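PDB 1LXN: UPF0045 protein MTH_1187 from Methanothermobacter thermautotrophicus, which is of unknown function, forms a homotetramer and may bind thiamine or a related small molecule. Local coordinates for residues A47-L50 with D51-M54. Numbering follows the deposited sequence.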
loop_
_atom_site.group_PDB
_atom_site.type_symbol
_atom_site.label_atom_id
_atom_site.label_comp_id
_atom_site.label_asym_id
_atom_site.label_seq_id
_atom_site.Cartn_x
_atom_site.Cartn_y
_atom_site.Cartn_z
ATOM N N ALA A 47 8.864 3.373 3.097
ATOM C CA ALA A 47 9.534 4.207 2.110
ATOM C C ALA A 47 10.535 5.102 2.818
ATOM O O ALA A 47 10.424 5.330 4.021
ATOM C CB ALA A 47 8.501 5.052 1.360
ATOM N N GLU A 48 11.511 5.604 2.070
ATOM C CA GLU A 48 12.533 6.481 2.624
ATOM C C GLU A 48 12.120 7.946 2.553
ATOM O O GLU A 48 12.680 8.787 3.250
ATOM C CB GLU A 48 13.853 6.296 1.876
ATOM C CG GLU A 48 14.622 5.045 2.256
ATOM C CD GLU A 48 15.839 4.831 1.369
ATOM O OE1 GLU A 48 16.700 4.000 1.736
ATOM O OE2 GLU A 48 15.927 5.490 0.304
ATOM N N ASP A 49 11.159 8.259 1.696
ATOM C CA ASP A 49 10.694 9.635 1.574
ATOM C C ASP A 49 9.285 9.687 1.003
ATOM O O ASP A 49 8.819 8.734 0.384
ATOM C CB ASP A 49 11.665 10.458 0.715
ATOM C CG ASP A 49 11.828 9.902 -0.688
ATOM O OD1 ASP A 49 10.933 10.104 -1.530
ATOM O OD2 ASP A 49 12.859 9.257 -0.946
ATOM N N LEU A 50 8.610 10.804 1.223
ATOM C CA LEU A 50 7.243 10.976 0.761
ATOM C C LEU A 50 7.081 10.931 -0.745
ATOM O O LEU A 50 6.062 10.444 -1.235
ATOM C CB LEU A 50 6.666 12.283 1.311
ATOM C CG LEU A 50 6.367 12.203 2.807
ATOM C CD1 LEU A 50 6.082 13.590 3.375
ATOM C CD2 LEU A 50 5.184 11.261 3.018
ATOM N N ASP A 51 8.074 11.432 -1.478
ATOM C CA ASP A 51 8.008 11.417 -2.935
ATOM C C ASP A 51 7.865 9.990 -3.483
ATOM O O ASP A 51 6.962 9.732 -4.274
ATOM C CB ASP A 51 9.244 12.091 -3.554
ATOM C CG ASP A 51 9.159 13.619 -3.538
ATOM O OD1 ASP A 51 8.040 14.165 -3.423
ATOM O OD2 ASP A 51 10.213 14.281 -3.663
ATOM N N GLU A 52 8.739 9.072 -3.066
ATOM C CA GLU A 52 8.672 7.686 -3.543
ATOM C C GLU A 52 7.324 7.062 -3.222
ATOM O O GLU A 52 6.708 6.414 -4.074
ATOM C CB GLU A 52 9.756 6.805 -2.909
ATOM C CG GLU A 52 11.103 6.852 -3.586
ATOM C CD GLU A 52 11.054 6.525 -5.072
ATOM O OE1 GLU A 52 10.818 5.351 -5.451
ATOM O OE2 GLU A 52 11.261 7.466 -5.862
ATOM N N LEU A 53 6.882 7.241 -1.979
ATOM C CA LEU A 53 5.604 6.700 -1.550
ATOM C C LEU A 53 4.466 7.191 -2.450
ATOM O O LEU A 53 3.683 6.381 -2.949
ATOM C CB LEU A 53 5.328 7.078 -0.091
ATOM C CG LEU A 53 4.019 6.553 0.508
ATOM C CD1 LEU A 53 3.926 5.039 0.355
ATOM C CD2 LEU A 53 3.963 6.934 1.979
HETATM N N MSE A 54 4.374 8.502 -2.663
HETATM C CA MSE A 54 3.313 9.048 -3.510
HETATM C C MSE A 54 3.407 8.483 -4.932
HETATM O O MSE A 54 2.390 8.183 -5.556
HETATM C CB MSE A 54 3.378 10.581 -3.569
HETATM C CG MSE A 54 3.218 11.302 -2.227
HETATM SE SE MSE A 54 1.759 10.625 -1.139
HETATM C CE MSE A 54 2.809 9.792 0.253
#
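With chi1 at 59°, Asp49 holds its carboxylate back over its own main chain, flanked by N and C, which swings OD1 over the first turn of the helix to meet Glu52. There Asp49 OD1 accepts from Glu52 N at 2.9 Å, the donor arriving on the syn side but 30° out of the carboxylate plane. This is a classical N-cap: a side-chain oxygen takes up a backbone N-H that has no carbonyl of a preceding turn to bond to. The amides of the first turn would probably favour the charged form of Asp49, although Asp51 OD2 lies 4.7 Å from Asp49 OD1 and may partly offset this. Glu52 does not return the cap with its carboxylate; a bend at chi2 (-55°) carries that group off to Asn33, whose backbone N bonds to OE1.

The backbone then takes over. Leu53 N reaches Asp49 O in a weak bond of 3.4 Å, and Met54 N makes the first strong i to i+4 bond, to Leu50 O at 2.9 Å. Met54, a selenomethionine, folds back at chi2 and chi3, laying CE 3.9 Å from Leu50 CD2, so the two side chains run alongside each other. On the inner side, Ala47 CB sits 4.0 Å from Leu53 CB.

The contact thus turns the chain from strand 42-47 into helix 50-66, which packs on the antiparallel sheet: Ala47 is still backbone-bonded to Ile2, Leu50 touches Ile2, and Leu53 rests on Ala4 of strand 2-10 and, together with Met54, on Ile78 of strand 72-79.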